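Local coordinates for RIM-binding protein, isoform F (Drosophila melanogaster, PDB 6Q9M) that probably serves as a scaffold of the presynaptic active zone, coupling synaptic vesicle recruitment to release sites, at residues Asp68-Val80 with Asp89-Ala101. Residues are numbered along the deposited sequence; the frame is centred on the assembly and turned at random.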
ATOM      1  N   ASP A  68      -3.118  23.368  12.814  1.00 87.57           N
ATOM      2  CA  ASP A  68      -3.891  23.510  14.040  1.00 87.86           C
ATOM      3  C   ASP A  68      -3.414  22.517  15.097  1.00 82.13           C
ATOM      4  O   ASP A  68      -3.160  21.344  14.805  1.00 74.39           O
ATOM      5  CB  ASP A  68      -5.377  23.303  13.742  1.00 96.64           C
ATOM      6  CG  ASP A  68      -6.281  23.842  14.834  1.00106.08           C
ATOM      7  OD1 ASP A  68      -5.922  23.738  16.027  1.00108.28           O
ATOM      8  OD2 ASP A  68      -7.358  24.371  14.495  1.00112.09           O
ATOM      9  N   SER A  69      -3.291  22.998  16.334  1.00 83.77           N
ATOM     10  CA  SER A  69      -2.839  22.147  17.430  1.00 92.27           C
ATOM     11  C   SER A  69      -3.927  21.182  17.894  1.00 90.91           C
ATOM     12  O   SER A  69      -3.616  20.053  18.291  1.00 84.46           O
ATOM     13  CB  SER A  69      -2.365  23.011  18.601  1.00106.85           C
ATOM     14  OG  SER A  69      -1.650  22.244  19.553  1.00114.00           O
ATOM     15  N   THR A  70      -5.198  21.603  17.842  1.00 89.56           N
ATOM     16  CA  THR A  70      -6.286  20.787  18.379  1.00 99.31           C
ATOM     17  C   THR A  70      -6.480  19.492  17.590  1.00104.50           C
ATOM     18  O   THR A  70      -6.901  18.484  18.168  1.00112.96           O
ATOM     19  CB  THR A  70      -7.590  21.589  18.418  1.00107.49           C
ATOM     20  OG1 THR A  70      -8.040  21.856  17.082  1.00 98.85           O
ATOM     21  CG2 THR A  70      -7.395  22.909  19.169  1.00 84.45           C
ATOM     22  N   ARG A  71      -6.187  19.495  16.182  1.00 98.75           N
ATOM     23  CA  ARG A  71      -6.363  18.354  15.291  1.00 94.20           C
ATOM     24  C   ARG A  71      -5.080  17.528  15.165  1.00 87.00           C
ATOM     25  O   ARG A  71      -3.969  18.065  15.241  1.00 83.40           O
ATOM     26  CB  ARG A  71      -6.777  18.819  13.889  1.00 93.04           C
ATOM     27  CG  ARG A  71      -7.916  19.789  13.816  1.00 98.07           C
ATOM     28  CD  ARG A  71      -7.858  20.583  12.505  1.00 98.71           C
ATOM     29  NE  ARG A  71      -9.029  21.430  12.232  1.00109.32           N
ATOM     30  CZ  ARG A  71      -9.621  22.262  13.095  1.00114.34           C
ATOM     31  NH1 ARG A  71      -9.181  22.415  14.338  1.00113.41           N
ATOM     32  NH2 ARG A  71     -10.670  22.969  12.699  1.00120.00           N
ATOM     33  N   PRO A  72      -5.215  16.225  14.945  1.00 74.24           N
ATOM     34  CA  PRO A  72      -4.049  15.402  14.629  1.00 62.54           C
ATOM     35  C   PRO A  72      -3.625  15.638  13.190  1.00 62.14           C
ATOM     36  O   PRO A  72      -4.406  16.086  12.351  1.00 68.02           O
ATOM     37  CB  PRO A  72      -4.564  13.975  14.823  1.00 69.11           C
ATOM     38  CG  PRO A  72      -6.027  14.086  14.441  1.00 72.28           C
ATOM     39  CD  PRO A  72      -6.473  15.457  14.882  1.00 64.44           C
ATOM     40  N   HIS A  73      -2.358  15.339  12.915  1.00 61.07           N
ATOM     41  CA  HIS A  73      -1.807  15.615  11.595  1.00 61.42           C
ATOM     42  C   HIS A  73      -0.757  14.578  11.232  1.00 63.75           C
ATOM     43  O   HIS A  73      -0.089  14.020  12.106  1.00 65.26           O
ATOM     44  CB  HIS A  73      -1.170  17.010  11.528  1.00 54.64           C
ATOM     45  CG  HIS A  73      -2.149  18.124  11.684  1.00 61.19           C
ATOM     46  ND1 HIS A  73      -3.018  18.495  10.681  1.00 63.51           N
ATOM     47  CD2 HIS A  73      -2.417  18.932  12.735  1.00 63.91           C
ATOM     48  CE1 HIS A  73      -3.773  19.491  11.104  1.00 66.67           C
ATOM     49  NE2 HIS A  73      -3.425  19.778  12.346  1.00 67.93           N
ATOM     50  N   ARG A  74      -0.589  14.362   9.929  1.00 60.16           N
ATOM     51  CA  ARG A  74       0.504  13.560   9.405  1.00 57.18           C
ATOM     52  C   ARG A  74       1.454  14.483   8.665  1.00 58.28           C
ATOM     53  O   ARG A  74       1.048  15.168   7.715  1.00 58.72           O
ATOM     54  CB  ARG A  74       0.013  12.463   8.467  1.00 49.91           C
ATOM     55  CG  ARG A  74       1.187  11.675   7.874  1.00 49.49           C
ATOM     56  CD  ARG A  74       0.759  10.606   6.888  1.00 49.04           C
ATOM     57  NE  ARG A  74      -0.004   9.544   7.532  1.00 51.71           N
ATOM     58  CZ  ARG A  74       0.540   8.552   8.244  1.00 54.31           C
ATOM     59  NH1 ARG A  74       1.848   8.485   8.426  1.00 55.85           N
ATOM     60  NH2 ARG A  74      -0.235   7.627   8.783  1.00 52.35           N
ATOM     61  N   ILE A  75       2.704  14.519   9.112  1.00 55.24           N
ATOM     62  CA  ILE A  75       3.741  15.300   8.453  1.00 47.96           C
ATOM     63  C   ILE A  75       4.724  14.363   7.787  1.00 46.24           C
ATOM     64  O   ILE A  75       5.083  13.316   8.345  1.00 57.27           O
ATOM     65  CB  ILE A  75       4.426  16.229   9.465  1.00 53.40           C
ATOM     66  CG1 ILE A  75       3.311  17.094  10.082  1.00 61.96           C
ATOM     67  CG2 ILE A  75       5.556  17.038   8.767  1.00 50.64           C
ATOM     68  CD1 ILE A  75       3.768  18.192  10.979  1.00 68.29           C
ATOM     69  N   SER A  76       5.166  14.746   6.600  1.00 41.94           N
ATOM     70  CA  SER A  76       6.042  13.884   5.831  1.00 51.04           C
ATOM     71  C   SER A  76       6.991  14.760   5.029  1.00 49.22           C
ATOM     72  O   SER A  76       6.664  15.907   4.720  1.00 53.49           O
ATOM     73  CB  SER A  76       5.213  12.958   4.936  1.00 54.54           C
ATOM     74  OG  SER A  76       4.719  13.695   3.828  1.00 65.49           O
ATOM     75  N   VAL A  77       8.167  14.224   4.704  1.00 51.13           N
ATOM     76  CA  VAL A  77       9.164  14.942   3.914  1.00 44.75           C
ATOM     77  C   VAL A  77       9.619  14.070   2.752  1.00 55.03           C
ATOM     78  O   VAL A  77       9.897  12.873   2.917  1.00 52.80           O
ATOM     79  CB  VAL A  77      10.378  15.367   4.774  1.00 42.51           C
ATOM     80  CG1 VAL A  77      11.362  16.188   3.938  1.00 41.86           C
ATOM     81  CG2 VAL A  77       9.930  16.160   6.012  1.00 42.14           C
ATOM     82  N   ARG A  78       9.710  14.680   1.576  1.00 50.82           N
ATOM     83  CA  ARG A  78      10.070  13.983   0.355  1.00 47.77           C
ATOM     84  C   ARG A  78      11.346  14.565  -0.215  1.00 59.07           C
ATOM     85  O   ARG A  78      11.503  15.792  -0.283  1.00 58.09           O
ATOM     86  CB  ARG A  78       8.965  14.097  -0.690  1.00 45.16           C
ATOM     87  CG  ARG A  78       7.680  13.412  -0.306  1.00 45.04           C
ATOM     88  CD  ARG A  78       6.772  13.255  -1.505  1.00 47.47           C
ATOM     89  NE  ARG A  78       5.385  13.378  -1.088  1.00 61.71           N
ATOM     90  CZ  ARG A  78       4.341  13.325  -1.904  1.00 68.02           C
ATOM     91  NH1 ARG A  78       4.522  13.141  -3.208  1.00 72.34           N
ATOM     92  NH2 ARG A  78       3.116  13.455  -1.403  1.00 61.06           N
ATOM     93  N   SER A  79      12.245  13.673  -0.626  1.00 58.20           N
ATOM     94  CA  SER A  79      13.415  14.055  -1.394  1.00 54.95           C
ATOM     95  C   SER A  79      12.989  14.366  -2.817  1.00 61.62           C
ATOM     96  O   SER A  79      12.198  13.634  -3.409  1.00 64.26           O
ATOM     97  CB  SER A  79      14.439  12.919  -1.412  1.00 56.40           C
ATOM     98  OG  SER A  79      15.073  12.749  -0.160  1.00 58.86           O
ATOM     99  N   VAL A  80      13.544  15.426  -3.385  1.00 62.91           N
ATOM    100  CA  VAL A  80      13.282  15.786  -4.772  1.00 64.44           C
ATOM    101  C   VAL A  80      14.609  15.788  -5.509  1.00 72.34           C
ATOM    102  O   VAL A  80      15.590  16.362  -5.019  1.00 74.59           O
ATOM    103  CB  VAL A  80      12.585  17.152  -4.897  1.00 64.74           C
ATOM    104  CG1 VAL A  80      12.236  17.421  -6.344  1.00 73.62           C
ATOM    105  CG2 VAL A  80      11.322  17.187  -4.039  1.00 59.67           C
ATOM    106  N   ASP A  89       5.966   9.311   0.767  1.00 48.72           N
ATOM    107  CA  ASP A  89       5.690   9.792   2.120  1.00 51.40           C
ATOM    108  C   ASP A  89       5.999   8.725   3.168  1.00 53.08           C
ATOM    109  O   ASP A  89       6.547   9.037   4.233  1.00 52.16           O
ATOM    110  CB  ASP A  89       4.222  10.232   2.243  1.00 53.35           C
ATOM    111  CG  ASP A  89       3.947  11.593   1.603  1.00 68.77           C
ATOM    112  OD1 ASP A  89       2.773  11.888   1.300  1.00 80.73           O
ATOM    113  OD2 ASP A  89       4.896  12.378   1.399  1.00 74.33           O
ATOM    114  N   ALA A  90       5.665   7.457   2.876  1.00 39.64           N
ATOM    115  CA  ALA A  90       5.780   6.374   3.849  1.00 42.09           C
ATOM    116  C   ALA A  90       7.200   6.136   4.316  1.00 50.04           C
ATOM    117  O   ALA A  90       7.394   5.413   5.306  1.00 49.87           O
ATOM    118  CB  ALA A  90       5.248   5.062   3.261  1.00 46.71           C
ATOM    119  N   ALA A  91       8.198   6.686   3.624  1.00 52.67           N
ATOM    120  CA  ALA A  91       9.575   6.521   4.058  1.00 47.41           C
ATOM    121  C   ALA A  91      10.003   7.567   5.063  1.00 46.74           C
ATOM    122  O   ALA A  91      10.942   7.324   5.817  1.00 54.37           O
ATOM    123  CB  ALA A  91      10.524   6.550   2.866  1.00 42.73           C
ATOM    124  N   CYS A  92       9.352   8.726   5.092  1.00 50.66           N
ATOM    125  CA  CYS A  92       9.708   9.781   6.044  1.00 54.22           C
ATOM    126  C   CYS A  92       8.409  10.450   6.473  1.00 51.27           C
ATOM    127  O   CYS A  92       7.947  11.405   5.836  1.00 51.50           O
ATOM    128  CB  CYS A  92      10.688  10.779   5.446  1.00 52.03           C
ATOM    129  SG  CYS A  92      11.429  11.861   6.677  1.00 65.59           S
ATOM    130  N   THR A  93       7.834   9.953   7.566  1.00 49.83           N
ATOM    131  CA  THR A  93       6.519  10.409   7.978  1.00 51.44           C
ATOM    132  C   THR A  93       6.332  10.217   9.472  1.00 51.36           C
ATOM    133  O   THR A  93       6.940   9.336  10.090  1.00 50.95           O
ATOM    134  CB  THR A  93       5.406   9.688   7.231  1.00 48.51           C
ATOM    135  OG1 THR A  93       4.190  10.431   7.403  1.00 57.52           O
ATOM    136  CG2 THR A  93       5.211   8.261   7.792  1.00 48.27           C
ATOM    137  N   MET A  94       5.498  11.084  10.047  1.00 49.62           N
ATOM    138  CA  MET A  94       5.148  10.979  11.458  1.00 56.22           C
ATOM    139  C   MET A  94       3.809  11.661  11.700  1.00 60.03           C
ATOM    140  O   MET A  94       3.422  12.596  10.985  1.00 54.52           O
ATOM    141  CB  MET A  94       6.222  11.593  12.362  1.00 51.44           C
ATOM    142  CG  MET A  94       6.339  13.109  12.224  1.00 55.99           C
ATOM    143  SD  MET A  94       7.443  13.858  13.457  1.00 70.01           S
ATOM    144  CE  MET A  94       7.307  15.588  13.001  1.00 62.72           C
ATOM    145  N   ILE A  95       3.110  11.185  12.718  1.00 61.42           N
ATOM    146  CA  ILE A  95       1.825  11.743  13.105  1.00 59.86           C
ATOM    147  C   ILE A  95       1.981  12.462  14.430  1.00 60.04           C
ATOM    148  O   ILE A  95       2.650  11.956  15.342  1.00 62.51           O
ATOM    149  CB  ILE A  95       0.756  10.640  13.195  1.00 63.28           C
ATOM    150  CG1 ILE A  95       0.606   9.955  11.836  1.00 61.07           C
ATOM    151  CG2 ILE A  95      -0.558  11.224  13.666  1.00 73.35           C
ATOM    152  CD1 ILE A  95      -0.210   8.679  11.894  1.00 63.93           C
ATOM    153  N   ILE A  96       1.385  13.649  14.514  1.00 64.64           N
ATOM    154  CA  ILE A  96       1.412  14.479  15.706  1.00 68.73           C
ATOM    155  C   ILE A  96      -0.020  14.844  16.074  1.00 76.25           C
ATOM    156  O   ILE A  96      -0.937  14.742  15.257  1.00 72.09           O
ATOM    157  CB  ILE A  96       2.246  15.749  15.486  1.00 63.65           C
ATOM    158  CG1 ILE A  96       1.576  16.595  14.397  1.00 58.90           C
ATOM    159  CG2 ILE A  96       3.653  15.388  15.065  1.00 61.30           C
ATOM    160  CD1 ILE A  96       2.255  17.915  14.160  1.00 65.69           C
ATOM    161  N   GLY A  97      -0.206  15.256  17.323  1.00100.75           N
ATOM    162  CA  GLY A  97      -1.490  15.714  17.820  1.00108.60           C
ATOM    163  C   GLY A  97      -2.090  14.749  18.828  1.00112.25           C
ATOM    164  O   GLY A  97      -1.600  13.642  19.048  1.00110.46           O
ATOM    165  N   ARG A  98      -3.187  15.210  19.443  1.00121.45           N
ATOM    166  CA  ARG A  98      -4.037  14.404  20.323  1.00128.21           C
ATOM    167  C   ARG A  98      -3.190  13.617  21.329  1.00129.22           C
ATOM    168  O   ARG A  98      -2.630  14.194  22.266  1.00132.93           O
ATOM    169  CB  ARG A  98      -4.968  13.550  19.411  1.00127.58           C
ATOM    170  CG  ARG A  98      -5.514  12.134  19.783  1.00131.27           C
ATOM    171  CD  ARG A  98      -6.204  12.014  21.147  1.00139.25           C
ATOM    172  NE  ARG A  98      -5.906  10.719  21.771  1.00135.79           N
ATOM    173  CZ  ARG A  98      -6.592  10.186  22.779  1.00133.78           C
ATOM    174  NH1 ARG A  98      -7.637  10.826  23.283  1.00137.25           N
ATOM    175  NH2 ARG A  98      -6.238   9.006  23.276  1.00130.58           N
ATOM    176  N   ASP A  99      -3.083  12.315  21.124  1.00127.62           N
ATOM    177  CA  ASP A  99      -2.319  11.338  21.872  1.00132.62           C
ATOM    178  C   ASP A  99      -2.131  10.269  20.819  1.00123.89           C
ATOM    179  O   ASP A  99      -2.793   9.229  20.815  1.00126.17           O
ATOM    180  CB  ASP A  99      -3.027  10.825  23.126  1.00146.87           C
ATOM    181  CG  ASP A  99      -2.057  10.496  24.253  1.00153.80           C
ATOM    182  OD1 ASP A  99      -0.932  10.035  23.958  1.00151.04           O
ATOM    183  OD2 ASP A  99      -2.429  10.693  25.432  1.00159.08           O
ATOM    184  N   THR A 100      -1.265  10.590  19.870  1.00112.78           N
ATOM    185  CA  THR A 100      -1.028   9.788  18.697  1.00 99.92           C
ATOM    186  C   THR A 100       0.221   8.949  18.844  1.00 97.57           C
ATOM    187  O   THR A 100       0.543   8.174  17.940  1.00 94.57           O
ATOM    188  CB  THR A 100      -0.919  10.707  17.476  1.00 93.13           C
ATOM    189  OG1 THR A 100      -0.055  11.811  17.788  1.00 88.21           O
ATOM    190  CG2 THR A 100      -2.293  11.257  17.112  1.00 90.12           C
ATOM    191  N   ALA A 101       0.922   9.085  19.973  1.00101.75           N
ATOM    192  CA  ALA A 101       2.189   8.395  20.179  1.00105.93           C
ATOM    193  C   ALA A 101       2.036   6.882  20.151  1.00106.91           C
ATOM    194  O   ALA A 101       3.033   6.176  19.968  1.00109.71           O
ATOM    195  CB  ALA A 101       2.803   8.829  21.511  1.00112.62           C
TER
HETATM  196  O   HOH W   1      -4.627  17.302  18.675  1.00 64.50           O
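Pro72 meets Gly97 where strands 73-80 and 93-96 of a fibronectin type III domain pair as an antiparallel hairpin, the latter strand forming an edge of its sheet. Glycine suits this place, since a side chain at Gly97 would run into Pro72 CA and Arg71 O and, at this backbone conformation, into the preceding carbonyl. His73 and Ile96 then form a hydrogen-bonded pair, with His73 N 2.8 Å from Ile96 O, while the imidazole turns to Asp47 through ND1.

Arg74 faces the opposite way. Its CG lies anti to the backbone N (chi1 177°) and the chain bends at chi3, bringing the guanidinium over Ile95, so that Ile95 CD1 is 3.3 Å from Arg74 NH2 on one face. At the edge, Arg74 NH1 donates to Thr93 OG1 at 3.2 Å, in the guanidinium plane, and also to the carbonyl of Pro124. With an alanine in place of this arginine, Thr93 OG1 and the Pro124 carbonyl would probably lose their donor and Ile95 its flat cover.

Ile75, on the face of His73, suits the hydrophobic interior: its CD1 touches Ile96 CD1 at 3.5 Å, and Val24 of strand 23-29 packs against both residues. Ile75 O accepts two bonds, nearly axial from Met94 N and from above the carbonyl plane by Thr93 OG1, a threonine thus linking Arg74 to the backbone.

Ser76, on the face of Arg74, offers a small hydroxyl that donates to Asp89 OD2. Val77 N bonds Cys92 O at 3.0 Å, and the small thiol of Cys92 lies near the valine's branched CB. Arg78 forms a salt bridge with Asp89 through NE, and its guanidinium also makes a cation-pi contact with Tyr45. The guanidinium and carboxylate planes stand 74° apart, and Asp89 OD2 is gripped from opposite faces, by Ser76 OG at 2.8 Å and by Arg78 NE at 2.7 Å.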